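Phosphoenolpyruvate--protein phosphotransferase (Escherichia coli, PDB 5T12) probably transfers the phosphoryl group of phosphoenolpyruvate to the carrier protein NPr, this chain being the N-terminal phosphotransfer domain of Enzyme I-Ntr. Local coordinates at residues A[12-17]-A[153-158]; A[132-137]-A[166-171]; A[172-177]-A[195-200]; A[176-181]-A[203-208]; A[211-216]-A[224-229]. The protein carries 1 engineered substitution. All blocks are in the same frame, centred on the assembly; numbering follows the deposited sequence.

Contact 1: residues A[12-17]-A[153-158]; sequences AIAEGW and RFILVA
Phe154 and Trp17 lie side by side on one face of the sheet, their side chains pointing the same way, where strands 11-18 and 154-158 run parallel. Followed outward, Phe154 first sets CB against the carbonyl oxygen of Glu15, 3.4 Å from CB to O. Its CG and CD2 then pass the CB of Trp17, CD2 at 3.8 Å from that atom, and CE2 reaches the indole at CE3, also 3.8 Å away. With chi1 at 62°, CG of Phe154 stands between its own backbone N and carbonyl carbon, which swings the ring along the Trp17 side chain. The pair is edge-to-face, the indole giving its edge, although the planes meet at 55° and not squarely. A serine at Phe154 would probably strip the indole of this ring partner and open a gap beside Trp17 CB. Trp150 contributes a third ring to the cluster, meeting both aromatics. Ala14 CB, directed at the neighbouring strand, rests on Ile155 CG1 at 3.7 Å. The backbones are zipped by three bonds of 2.9 to 3.1 Å, Ile155 N to Glu15 O, Trp17 N to Ile155 O and Val157 N to Trp17 O, the ladder expected of parallel strands. The chemistry is thus divided: peptide groups fix the register, while aromatic and aliphatic side chains pack around them.

Contact 2: residues A[132-137]-A[166-171]; sequences LGQRLL and LAELPQ
Arg135 reaches from its helix to two backbone carbonyls, and hydrogen bonding to the main chain dominates here. Its NH1 donates to Ala167 O at 3.0 Å and to Leu169 O at 3.1 Å, both nearly straight. Each oxygen lies close to the guanidinium plane, whereas NH1 stands above the plane of each carbonyl. The bend at chi2 (61°) brings the group round to the loop and also sets CD 3.2 Å from Ala167 O. Its NH2 is taken by a salt bridge to Glu53 on helix 36-61, so both ends of the guanidinium are fixed and its rotation is restrained. The loop itself makes a type I turn from Leu166 to Leu169. It leads out of the short helix 163-166 of the alpha/beta part of this Enzyme I N-terminal fold, so the contact joins that part to helix 126-140 of the helical part. A side chain-side chain bond comes next: Gln134 NE2 meets Glu168 OE2 at 2.6 Å, short but bent (136°), with amide and carboxylate planes 72° apart and the amide nitrogen above the carboxylate. NE2 also binds Thr164 O, while OE1 accepts from Met25 N. Apolar packing centres on Ala167, whose CB lies 3.7 Å from Gln134 CB.

Contact 3: residues A[172-177]-A[195-200]; sequences DRLVGV and LGIPTV
Val177 and Thr199 form the parallel pairing that closes a beta-alpha-beta unit, in which helix 187-195 links strand 174-179 to strand 199-201. Two backbone bonds establish the register: Val177 N donates to Pro198 O at 3.0 Å, and Val200 N returns to Val177 O at 3.1 Å. CA-H...O contacts reach the same carbonyls, with Thr199 CA 3.3 Å from Val177 O and Gly176 CA likewise close to Pro198 O. Before the second strand, helix 187-195 ends in a Schellman motif whose C-prime residue is Gly196, with positive phi, and the chain turns there into Ile197.

Apolar contact centres on Ile197, whose two branches do different work. CG2, anti to the backbone N, settles on Gly176, 3.7 Å from CG2 to the glycine CA, and also meets Val177 CG2. CD1, at the end of the other branch, reaches Leu174 CD2 at 3.8 Å, the two side chains crossing at about a right angle. Val177 and Thr199 instead stand side by side, pointing the same way, with Thr199 OG1 3.7 Å from Val177 CB. Leu174 and Val177 also pack on strand 154-158, so this layer of side chains continues past the pair. Pro198, which has no N-H to offer, approaches the first strand through its ring carbons, CD lying 3.2 Å from Val175 O.

Contact 4: residues A[176-181]-A[203-208]; sequences GVVVRD and ADIQPS
The carbonyl oxygen of Ile205 accepts one hydrogen bond from Arg180, given by NE at 2.7 Å, while CD and CG of the same side chain merely pass that oxygen at 3.0 and 3.5 Å. The NE bond is short but bent to 129° at the hydrogen, and so is weak, even though the oxygen lies at the edge of the guanidinium and near its plane. An extended chain with CG anti to the backbone N (chi1 178°) lays Arg180 over the loop, and along the way its CG passes 3.2 Å from Ala203 O. The main chains add one weak bond, from Ala203 N to Val179 O at 3.4 Å.

Beside these polar contacts the packing is aliphatic. Val178 CG1 faces Ile205 CD1 at 4.2 Å, and Ile205 CG2 lies against Arg180 CB at 4.1 Å. Leu224 of strand 223-226 touches both Val178 and Ile205, which ties the loop to the far part of the sheet. Loop 203-206 thus folds back over the end of strand 174-179 in the alpha/beta part of the domain, on its way to the short helix 207-210. With weak hydrogen bonds and ordinary aliphatic contacts, the attachment is probably shared among many modest contacts, and Arg180 contributes through its aliphatic stem as well as through one weak N-H bond.

Contact 5: residues A[211-216]-A[224-229]; sequences HRRTLI and LLVDPE
Arg213 and Asp227 cross obliquely, with guanidinium and carboxylate planes only 24° apart, yet the salt bridge uses a single pair of atoms: NH1 reaches OD2 at 3.0 Å, through a hydrogen bond bent enough to be weak. The other oxygen, OD1, lies against the arginine stem, 3.3 Å from CD. A leucine in place of Asp227 would probably leave the guanidinium of Arg213 without its carboxylate mate and more free to turn. The two residues flank the open end of a beta hairpin, strands 214-218 and 223-226, whose N-to-C directions differ by 156°. Ile216 and Leu225 are its hydrogen-bonded pair, Ile216 N to Leu225 O at 3.0 Å and Leu225 N to Ile216 O at 2.9 Å, and Leu215 with Val226 the non-hydrogen-bonded one. Past the pairs, Asp227 N still donates to Thr214 O at 3.1 Å.

Leu215 and Val226 stand side by side, pointing the same way, and touch through CD2 and CG1. On the other face Pro228, where the chain passes toward helix 228-241, receives two neighbours: Thr214 comes at about a right angle, CG2 to CD at 3.7 Å, while Ile216, slanting across, puts CD1 on the proline CB at 3.6 Å. Ile13 of strand 11-18 touches all three of these residues.

Overall arrangement
Contact 1 is the middle of a continuous mixed sheet: strand 11-18 bonds on to contact 5 and strand 154-158 to contact 3, each with its centre about 8 Å away. Contacts 3 and 4 share Gly176 and Val177 and differ in what strand 174-179 meets, a neighbouring strand or a loop; contact 4 then touches contact 5 through Leu224. Contact 2 stands apart, its centre about 18 Å from that of contact 1 and 26 Å from that of contact 5, and meets the sheet chiefly through Leu169, which packs on Trp17, Leu156 and Leu174. In relatives the phosphorylated histidine lies at the start of the helix inside the crossover; contact 3 closes that beta-alpha-beta unit at the helix's far end.

Contact 1: residues A[12-17]-A[153-158]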
# COMPACT_ATOMS: atom_id res chain seq x y z
N ALA A 12 -6.80 10.83 -12.88
CA ALA A 12 -7.22 9.45 -13.03
C ALA A 12 -8.74 9.37 -12.94
O ALA A 12 -9.37 10.18 -12.26
CB ALA A 12 -6.58 8.54 -11.98
N ILE A 13 -9.31 8.39 -13.63
CA ILE A 13 -10.74 8.11 -13.58
C ILE A 13 -10.91 6.61 -13.40
O ILE A 13 -10.33 5.81 -14.15
CB ILE A 13 -11.48 8.61 -14.84
CG1 ILE A 13 -12.96 8.25 -14.77
CG2 ILE A 13 -10.83 8.07 -16.11
CD1 ILE A 13 -13.79 8.83 -15.89
N ALA A 14 -11.70 6.21 -12.40
CA ALA A 14 -11.88 4.81 -12.08
C ALA A 14 -12.99 4.67 -11.05
O ALA A 14 -13.43 5.65 -10.44
CB ALA A 14 -10.59 4.17 -11.55
N GLU A 15 -13.44 3.43 -10.87
CA GLU A 15 -14.41 3.12 -9.84
C GLU A 15 -13.79 3.28 -8.46
O GLU A 15 -12.63 2.91 -8.24
CB GLU A 15 -14.93 1.69 -10.03
CG GLU A 15 -15.37 0.98 -8.76
CD GLU A 15 -15.52 -0.52 -8.95
OE1 GLU A 15 -15.30 -0.99 -10.09
OE2 GLU A 15 -15.84 -1.22 -7.97
N GLY A 16 -14.55 3.84 -7.53
CA GLY A 16 -14.08 3.97 -6.16
C GLY A 16 -14.11 2.63 -5.44
O GLY A 16 -15.02 1.82 -5.62
N TRP A 17 -13.10 2.40 -4.60
CA TRP A 17 -12.97 1.14 -3.88
C TRP A 17 -12.52 1.43 -2.45
O TRP A 17 -11.43 1.97 -2.24
CB TRP A 17 -11.98 0.20 -4.57
CG TRP A 17 -11.96 -1.18 -3.99
CD1 TRP A 17 -12.90 -2.15 -4.14
CD2 TRP A 17 -10.93 -1.75 -3.16
NE1 TRP A 17 -12.53 -3.29 -3.46
CE2 TRP A 17 -11.33 -3.07 -2.85
CE3 TRP A 17 -9.72 -1.27 -2.65
CZ2 TRP A 17 -10.55 -3.91 -2.06
CZ3 TRP A 17 -8.95 -2.11 -1.86
CH2 TRP A 17 -9.37 -3.42 -1.57
N ARG A 153 -9.45 -1.55 -12.52
CA ARG A 153 -8.83 -0.30 -12.12
C ARG A 153 -9.70 0.34 -11.06
O ARG A 153 -10.93 0.27 -11.14
CB ARG A 153 -8.66 0.66 -13.31
CG ARG A 153 -7.74 0.17 -14.41
CD ARG A 153 -6.30 0.08 -13.94
NE ARG A 153 -5.37 0.03 -15.07
CZ ARG A 153 -5.00 -1.09 -15.68
NH1 ARG A 153 -5.49 -2.26 -15.27
NH2 ARG A 153 -4.15 -1.05 -16.69
N PHE A 154 -9.08 0.94 -10.05
CA PHE A 154 -9.86 1.55 -8.98
C PHE A 154 -9.11 2.74 -8.39
O PHE A 154 -7.89 2.86 -8.51
CB PHE A 154 -10.22 0.54 -7.88
CG PHE A 154 -9.03 -0.04 -7.17
CD1 PHE A 154 -8.43 -1.20 -7.63
CD2 PHE A 154 -8.52 0.55 -6.02
CE1 PHE A 154 -7.35 -1.75 -6.97
CE2 PHE A 154 -7.44 0.01 -5.36
CZ PHE A 154 -6.85 -1.14 -5.84
N ILE A 155 -9.87 3.61 -7.73
CA ILE A 155 -9.35 4.71 -6.95
C ILE A 155 -9.60 4.39 -5.48
O ILE A 155 -10.75 4.21 -5.07
CB ILE A 155 -9.99 6.05 -7.33
CG1 ILE A 155 -9.64 6.42 -8.78
CG2 ILE A 155 -9.57 7.15 -6.37
CD1 ILE A 155 -10.43 7.59 -9.32
N LEU A 156 -8.52 4.31 -4.70
CA LEU A 156 -8.65 4.00 -3.28
C LEU A 156 -9.32 5.16 -2.55
O LEU A 156 -8.86 6.30 -2.63
CB LEU A 156 -7.28 3.70 -2.68
CG LEU A 156 -7.25 3.54 -1.15
CD1 LEU A 156 -8.05 2.32 -0.72
CD2 LEU A 156 -5.81 3.45 -0.65
N VAL A 157 -10.41 4.87 -1.85
CA VAL A 157 -11.08 5.82 -0.98
C VAL A 157 -10.95 5.31 0.45
O VAL A 157 -11.22 4.14 0.72
CB VAL A 157 -12.55 6.04 -1.37
CG1 VAL A 157 -12.63 6.84 -2.66
CG2 VAL A 157 -13.27 4.71 -1.52
N ALA A 158 -10.53 6.19 1.36
CA ALA A 158 -10.29 5.79 2.73
C ALA A 158 -10.28 7.03 3.61
O ALA A 158 -10.15 8.16 3.13
CB ALA A 158 -8.98 5.01 2.87
O HOH W 1 -12.41 1.29 -12.81

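Contact 2: residues A[132-137]-A[166-171]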
# COMPACT_ATOMS: atom_id res chain seq x y z
N LEU A 132 6.54 -3.80 5.60
CA LEU A 132 7.28 -4.87 4.94
C LEU A 132 6.62 -6.22 5.18
O LEU A 132 6.58 -7.06 4.28
CB LEU A 132 8.73 -4.88 5.42
CG LEU A 132 9.76 -4.13 4.57
CD1 LEU A 132 9.45 -2.64 4.51
CD2 LEU A 132 11.17 -4.35 5.11
N GLY A 133 6.11 -6.44 6.39
CA GLY A 133 5.36 -7.66 6.65
C GLY A 133 4.08 -7.73 5.85
O GLY A 133 3.72 -8.79 5.33
N GLN A 134 3.37 -6.60 5.74
CA GLN A 134 2.19 -6.54 4.88
C GLN A 134 2.53 -6.89 3.44
O GLN A 134 1.77 -7.60 2.77
CB GLN A 134 1.56 -5.14 4.96
CG GLN A 134 0.83 -4.85 6.25
CD GLN A 134 -0.64 -5.21 6.18
OE1 GLN A 134 -1.07 -6.22 6.73
NE2 GLN A 134 -1.42 -4.38 5.51
N ARG A 135 3.67 -6.41 2.95
CA ARG A 135 4.07 -6.70 1.58
C ARG A 135 4.47 -8.17 1.43
O ARG A 135 4.22 -8.78 0.39
CB ARG A 135 5.22 -5.79 1.16
CG ARG A 135 5.39 -5.66 -0.34
CD ARG A 135 4.14 -5.07 -0.98
NE ARG A 135 4.19 -5.08 -2.43
CZ ARG A 135 3.18 -4.76 -3.22
NH1 ARG A 135 2.02 -4.39 -2.69
NH2 ARG A 135 3.31 -4.81 -4.54
N LEU A 136 5.10 -8.74 2.46
CA LEU A 136 5.42 -10.16 2.44
C LEU A 136 4.16 -11.01 2.32
O LEU A 136 4.11 -11.96 1.52
CB LEU A 136 6.21 -10.54 3.69
CG LEU A 136 7.71 -10.80 3.53
CD1 LEU A 136 8.34 -9.74 2.63
CD2 LEU A 136 8.40 -10.83 4.88
N LEU A 137 3.13 -10.67 3.10
CA LEU A 137 1.86 -11.38 3.00
C LEU A 137 1.20 -11.14 1.65
O LEU A 137 0.45 -12.01 1.16
CB LEU A 137 0.93 -10.94 4.13
CG LEU A 137 1.39 -11.22 5.56
CD1 LEU A 137 0.40 -10.66 6.56
CD2 LEU A 137 1.58 -12.71 5.77
N LEU A 166 -1.05 0.89 1.72
CA LEU A 166 -0.56 0.80 0.35
C LEU A 166 0.17 -0.52 0.10
O LEU A 166 0.24 -0.97 -1.05
CB LEU A 166 0.36 1.98 0.04
CG LEU A 166 -0.27 3.38 0.08
CD1 LEU A 166 0.80 4.46 0.10
CD2 LEU A 166 -1.20 3.57 -1.10
N ALA A 167 0.70 -1.14 1.15
CA ALA A 167 1.47 -2.37 1.00
C ALA A 167 0.62 -3.58 0.66
O ALA A 167 1.17 -4.60 0.23
CB ALA A 167 2.28 -2.63 2.27
N GLU A 168 -0.70 -3.51 0.85
CA GLU A 168 -1.60 -4.60 0.49
C GLU A 168 -2.44 -4.26 -0.74
O GLU A 168 -3.57 -4.73 -0.87
CB GLU A 168 -2.50 -4.97 1.67
CG GLU A 168 -3.13 -3.80 2.40
CD GLU A 168 -4.02 -4.24 3.56
OE1 GLU A 168 -4.90 -5.10 3.34
OE2 GLU A 168 -3.83 -3.74 4.69
N LEU A 169 -1.89 -3.45 -1.65
CA LEU A 169 -2.58 -3.06 -2.87
C LEU A 169 -1.70 -3.35 -4.08
O LEU A 169 -0.48 -3.16 -4.03
CB LEU A 169 -2.94 -1.57 -2.85
CG LEU A 169 -3.90 -1.10 -1.75
CD1 LEU A 169 -4.11 0.40 -1.84
CD2 LEU A 169 -5.23 -1.84 -1.86
N PRO A 170 -2.30 -3.82 -5.18
CA PRO A 170 -1.53 -3.99 -6.42
C PRO A 170 -1.36 -2.65 -7.13
O PRO A 170 -2.31 -1.88 -7.27
CB PRO A 170 -2.39 -4.95 -7.24
CG PRO A 170 -3.79 -4.69 -6.76
CD PRO A 170 -3.67 -4.33 -5.30
N GLN A 171 -0.13 -2.37 -7.57
CA GLN A 171 0.14 -1.09 -8.21
C GLN A 171 -0.55 -0.97 -9.56
O GLN A 171 -1.07 0.09 -9.91
CB GLN A 171 1.65 -0.89 -8.38
CG GLN A 171 2.00 0.30 -9.27
CD GLN A 171 3.49 0.49 -9.45
OE1 GLN A 171 4.11 -0.15 -10.31
NE2 GLN A 171 4.08 1.37 -8.65
O HOH W 2 1.71 -5.09 -7.19

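Contact 3: residues A[172-177]-A[195-200]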
# COMPACT_ATOMS: atom_id res chain seq x y z
N ASP A 172 -0.57 -2.06 -10.34
CA ASP A 172 -1.12 -2.00 -11.69
C ASP A 172 -2.58 -1.60 -11.69
O ASP A 172 -3.05 -0.96 -12.64
CB ASP A 172 -0.94 -3.35 -12.38
CG ASP A 172 -1.50 -4.50 -11.57
OD1 ASP A 172 -1.23 -4.55 -10.35
OD2 ASP A 172 -2.22 -5.35 -12.14
N ARG A 173 -3.32 -1.94 -10.64
CA ARG A 173 -4.74 -1.62 -10.56
C ARG A 173 -5.01 -0.29 -9.88
O ARG A 173 -6.01 0.36 -10.18
CB ARG A 173 -5.48 -2.73 -9.82
CG ARG A 173 -5.37 -4.10 -10.47
CD ARG A 173 -6.31 -5.08 -9.81
NE ARG A 173 -6.78 -6.11 -10.74
CZ ARG A 173 -6.48 -7.40 -10.64
NH1 ARG A 173 -5.72 -7.83 -9.64
NH2 ARG A 173 -6.95 -8.26 -11.53
N LEU A 174 -4.13 0.14 -8.97
CA LEU A 174 -4.31 1.38 -8.23
C LEU A 174 -3.90 2.56 -9.11
O LEU A 174 -2.72 2.70 -9.46
CB LEU A 174 -3.50 1.36 -6.94
CG LEU A 174 -3.59 2.60 -6.05
CD1 LEU A 174 -5.00 2.79 -5.52
CD2 LEU A 174 -2.59 2.51 -4.91
N VAL A 175 -4.87 3.40 -9.47
CA VAL A 175 -4.61 4.56 -10.32
C VAL A 175 -4.83 5.88 -9.59
O VAL A 175 -4.46 6.93 -10.14
CB VAL A 175 -5.46 4.52 -11.60
CG1 VAL A 175 -5.19 3.25 -12.38
CG2 VAL A 175 -6.94 4.63 -11.26
N GLY A 176 -5.41 5.87 -8.40
CA GLY A 176 -5.64 7.10 -7.66
C GLY A 176 -6.04 6.80 -6.23
O GLY A 176 -6.47 5.69 -5.91
N VAL A 177 -5.88 7.81 -5.38
CA VAL A 177 -6.18 7.70 -3.96
C VAL A 177 -6.92 8.95 -3.51
O VAL A 177 -6.59 10.06 -3.94
CB VAL A 177 -4.91 7.48 -3.11
CG1 VAL A 177 -5.27 7.27 -1.65
CG2 VAL A 177 -4.10 6.30 -3.63
N LEU A 195 5.62 7.18 -6.32
CA LEU A 195 5.04 6.20 -7.23
C LEU A 195 4.26 6.83 -8.38
O LEU A 195 3.89 6.12 -9.31
CB LEU A 195 4.13 5.24 -6.46
CG LEU A 195 4.81 4.32 -5.45
CD1 LEU A 195 3.79 3.68 -4.53
CD2 LEU A 195 5.64 3.26 -6.16
N GLY A 196 4.02 8.14 -8.33
CA GLY A 196 3.30 8.80 -9.40
C GLY A 196 1.82 8.53 -9.42
O GLY A 196 1.22 8.45 -10.50
N ILE A 197 1.20 8.40 -8.26
CA ILE A 197 -0.24 8.12 -8.14
C ILE A 197 -0.94 9.41 -7.83
O ILE A 197 -0.60 10.08 -6.83
CB ILE A 197 -0.51 7.06 -7.06
CG1 ILE A 197 0.35 5.82 -7.27
CG2 ILE A 197 -1.99 6.70 -7.05
CD1 ILE A 197 0.17 4.76 -6.21
N PRO A 198 -1.93 9.85 -8.63
CA PRO A 198 -2.72 11.02 -8.27
C PRO A 198 -3.41 10.81 -6.93
O PRO A 198 -4.05 9.78 -6.70
CB PRO A 198 -3.72 11.14 -9.42
CG PRO A 198 -3.09 10.41 -10.56
CD PRO A 198 -2.31 9.30 -9.94
N THR A 199 -3.27 11.79 -6.04
CA THR A 199 -3.77 11.64 -4.68
C THR A 199 -4.31 12.97 -4.18
O THR A 199 -3.68 14.01 -4.37
CB THR A 199 -2.65 11.13 -3.75
OG1 THR A 199 -2.27 9.81 -4.15
CG2 THR A 199 -3.12 11.10 -2.30
N VAL A 200 -5.48 12.92 -3.54
CA VAL A 200 -6.12 14.09 -2.96
C VAL A 200 -6.45 13.78 -1.50
O VAL A 200 -6.77 12.64 -1.16
CB VAL A 200 -7.38 14.48 -3.77
CG1 VAL A 200 -8.56 13.58 -3.45
CG2 VAL A 200 -7.72 15.94 -3.56

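Contact 4: residues A[176-181]-A[203-208]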
# COMPACT_ATOMS: atom_id res chain seq x y z
N GLY A 176 -5.41 5.87 -8.40
CA GLY A 176 -5.64 7.10 -7.66
C GLY A 176 -6.04 6.80 -6.23
O GLY A 176 -6.47 5.69 -5.91
N VAL A 177 -5.88 7.81 -5.38
CA VAL A 177 -6.18 7.70 -3.96
C VAL A 177 -6.92 8.95 -3.51
O VAL A 177 -6.59 10.06 -3.94
CB VAL A 177 -4.91 7.48 -3.11
CG1 VAL A 177 -5.27 7.27 -1.65
CG2 VAL A 177 -4.10 6.30 -3.63
N VAL A 178 -7.92 8.78 -2.65
CA VAL A 178 -8.67 9.88 -2.06
C VAL A 178 -8.75 9.65 -0.56
O VAL A 178 -9.33 8.65 -0.11
CB VAL A 178 -10.08 10.02 -2.66
CG1 VAL A 178 -10.83 11.14 -1.95
CG2 VAL A 178 -10.00 10.28 -4.15
N VAL A 179 -8.18 10.56 0.22
CA VAL A 179 -8.18 10.45 1.67
C VAL A 179 -9.01 11.59 2.26
O VAL A 179 -8.92 12.74 1.80
CB VAL A 179 -6.74 10.45 2.23
CG1 VAL A 179 -6.73 9.79 3.59
CG2 VAL A 179 -5.81 9.71 1.28
N ARG A 180 -9.84 11.26 3.26
CA ARG A 180 -10.69 12.23 3.94
C ARG A 180 -9.96 12.91 5.10
O ARG A 180 -9.93 14.14 5.18
CB ARG A 180 -11.98 11.56 4.42
CG ARG A 180 -12.90 12.52 5.17
CD ARG A 180 -13.93 11.78 6.00
NE ARG A 180 -15.16 12.55 6.15
CZ ARG A 180 -15.54 13.14 7.28
NH1 ARG A 180 -14.79 13.05 8.36
NH2 ARG A 180 -16.68 13.82 7.32
N ASP A 181 -9.31 12.16 5.99
CA ASP A 181 -8.33 12.78 6.87
C ASP A 181 -6.94 12.37 6.40
O ASP A 181 -6.67 11.16 6.28
CB ASP A 181 -8.52 12.37 8.34
CG ASP A 181 -9.95 12.51 8.82
OD1 ASP A 181 -10.66 13.41 8.33
OD2 ASP A 181 -10.36 11.73 9.72
N ALA A 203 -10.38 15.79 2.13
CA ALA A 203 -11.58 15.95 1.33
C ALA A 203 -12.81 15.55 2.15
O ALA A 203 -12.89 14.41 2.62
CB ALA A 203 -11.50 15.10 0.06
N ASP A 204 -13.75 16.48 2.29
CA ASP A 204 -15.06 16.13 2.85
C ASP A 204 -15.67 15.02 2.01
O ASP A 204 -16.13 15.26 0.89
CB ASP A 204 -15.97 17.36 2.90
CG ASP A 204 -15.47 18.42 3.86
OD1 ASP A 204 -14.65 18.09 4.74
OD2 ASP A 204 -15.90 19.59 3.74
N ILE A 205 -15.67 13.80 2.54
CA ILE A 205 -15.99 12.62 1.75
C ILE A 205 -16.41 11.51 2.71
O ILE A 205 -15.96 11.47 3.85
CB ILE A 205 -14.78 12.20 0.87
CG1 ILE A 205 -15.11 12.39 -0.61
CG2 ILE A 205 -14.32 10.78 1.17
CD1 ILE A 205 -14.28 13.45 -1.24
N GLN A 206 -17.27 10.63 2.23
CA GLN A 206 -17.64 9.44 2.99
C GLN A 206 -17.14 8.21 2.23
O GLN A 206 -17.71 7.88 1.17
CB GLN A 206 -19.14 9.38 3.22
CG GLN A 206 -19.63 10.48 4.15
CD GLN A 206 -21.14 10.52 4.31
OE1 GLN A 206 -21.88 10.08 3.44
NE2 GLN A 206 -21.60 11.05 5.44
N PRO A 207 -16.08 7.55 2.70
CA PRO A 207 -15.56 6.38 1.96
C PRO A 207 -16.60 5.31 1.70
O PRO A 207 -16.55 4.63 0.66
CB PRO A 207 -14.44 5.87 2.89
CG PRO A 207 -14.03 7.06 3.68
CD PRO A 207 -15.27 7.87 3.88
N SER A 208 -17.56 5.14 2.61
CA SER A 208 -18.63 4.17 2.42
C SER A 208 -19.61 4.57 1.32
O SER A 208 -20.40 3.72 0.89
CB SER A 208 -19.38 3.97 3.74
OG SER A 208 -19.76 5.22 4.31

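Contact 5: residues A[211-216]-A[224-229]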
# COMPACT_ATOMS: atom_id res chain seq x y z
N HIS A 211 -17.74 4.22 -2.52
CA HIS A 211 -17.52 2.83 -2.91
C HIS A 211 -18.47 2.44 -4.03
O HIS A 211 -19.66 2.76 -3.99
CB HIS A 211 -17.70 1.92 -1.70
CG HIS A 211 -17.34 0.49 -1.95
ND1 HIS A 211 -16.09 0.10 -2.38
CD2 HIS A 211 -18.07 -0.65 -1.84
CE1 HIS A 211 -16.06 -1.22 -2.52
NE2 HIS A 211 -17.25 -1.69 -2.20
N ARG A 212 -17.93 1.75 -5.04
CA ARG A 212 -18.67 1.28 -6.21
C ARG A 212 -19.21 2.43 -7.06
O ARG A 212 -20.23 2.27 -7.74
CB ARG A 212 -19.82 0.35 -5.82
CG ARG A 212 -19.43 -0.85 -4.99
CD ARG A 212 -20.66 -1.41 -4.32
NE ARG A 212 -20.36 -2.45 -3.35
CZ ARG A 212 -21.09 -2.68 -2.26
NH1 ARG A 212 -22.16 -1.93 -2.02
NH2 ARG A 212 -20.75 -3.65 -1.42
N ARG A 213 -18.56 3.58 -7.05
CA ARG A 213 -18.95 4.70 -7.90
C ARG A 213 -17.77 5.18 -8.71
O ARG A 213 -16.63 5.20 -8.22
CB ARG A 213 -19.53 5.87 -7.08
CG ARG A 213 -20.93 5.64 -6.55
CD ARG A 213 -21.67 6.97 -6.43
NE ARG A 213 -22.76 6.90 -5.46
CZ ARG A 213 -23.55 7.93 -5.16
NH1 ARG A 213 -23.38 9.10 -5.76
NH2 ARG A 213 -24.52 7.78 -4.26
N THR A 214 -18.04 5.58 -9.95
CA THR A 214 -17.00 6.15 -10.81
C THR A 214 -16.55 7.49 -10.26
O THR A 214 -17.37 8.34 -9.90
CB THR A 214 -17.51 6.31 -12.24
OG1 THR A 214 -17.86 5.02 -12.77
CG2 THR A 214 -16.44 6.94 -13.12
N LEU A 215 -15.23 7.69 -10.19
CA LEU A 215 -14.65 8.91 -9.66
C LEU A 215 -13.57 9.42 -10.59
O LEU A 215 -12.90 8.64 -11.28
CB LEU A 215 -14.06 8.69 -8.26
CG LEU A 215 -14.90 7.98 -7.20
CD1 LEU A 215 -14.05 7.66 -5.98
CD2 LEU A 215 -16.11 8.82 -6.81
N ILE A 216 -13.40 10.74 -10.61
CA ILE A 216 -12.26 11.39 -11.25
C ILE A 216 -11.49 12.13 -10.17
O ILE A 216 -12.02 13.06 -9.55
CB ILE A 216 -12.69 12.36 -12.37
CG1 ILE A 216 -13.46 11.62 -13.46
CG2 ILE A 216 -11.46 13.05 -12.96
CD1 ILE A 216 -13.82 12.51 -14.64
N LEU A 224 -12.16 16.49 -6.91
CA LEU A 224 -12.72 15.15 -7.05
C LEU A 224 -14.10 15.27 -7.67
O LEU A 224 -14.93 16.06 -7.20
CB LEU A 224 -12.80 14.41 -5.71
CG LEU A 224 -13.43 13.02 -5.84
CD1 LEU A 224 -12.48 12.05 -6.52
CD2 LEU A 224 -13.87 12.48 -4.50
N LEU A 225 -14.36 14.47 -8.70
CA LEU A 225 -15.63 14.49 -9.42
C LEU A 225 -16.34 13.16 -9.19
O LEU A 225 -15.80 12.10 -9.52
CB LEU A 225 -15.41 14.74 -10.91
CG LEU A 225 -14.76 16.08 -11.26
CD1 LEU A 225 -14.61 16.22 -12.76
CD2 LEU A 225 -15.57 17.22 -10.69
N VAL A 226 -17.54 13.22 -8.64
CA VAL A 226 -18.35 12.03 -8.38
C VAL A 226 -19.38 11.90 -9.48
O VAL A 226 -20.18 12.82 -9.70
CB VAL A 226 -19.02 12.10 -7.00
CG1 VAL A 226 -19.66 10.77 -6.66
CG2 VAL A 226 -18.00 12.50 -5.93
N ASP A 227 -19.37 10.75 -10.18
CA ASP A 227 -20.35 10.36 -11.19
C ASP A 227 -20.22 11.19 -12.46
O ASP A 227 -21.17 11.90 -12.83
CB ASP A 227 -21.78 10.50 -10.66
CG ASP A 227 -22.03 9.65 -9.43
OD1 ASP A 227 -21.62 8.47 -9.41
OD2 ASP A 227 -22.64 10.18 -8.47
N PRO A 228 -19.06 11.15 -13.16
CA PRO A 228 -18.85 12.13 -14.24
C PRO A 228 -19.75 11.95 -15.45
O PRO A 228 -19.95 12.89 -16.21
CB PRO A 228 -17.37 11.92 -14.63
CG PRO A 228 -17.06 10.53 -14.18
CD PRO A 228 -17.85 10.36 -12.91
N GLU A 229 -20.33 10.76 -15.62
CA GLU A 229 -21.09 10.49 -16.84
C GLU A 229 -22.34 11.35 -16.96
O GLU A 229 -22.55 11.93 -18.03
CB GLU A 229 -21.40 8.99 -16.94
CG GLU A 229 -22.10 8.60 -18.24
CD GLU A 229 -22.55 7.16 -18.26
OE1 GLU A 229 -23.41 6.78 -17.44
OE2 GLU A 229 -22.05 6.40 -19.11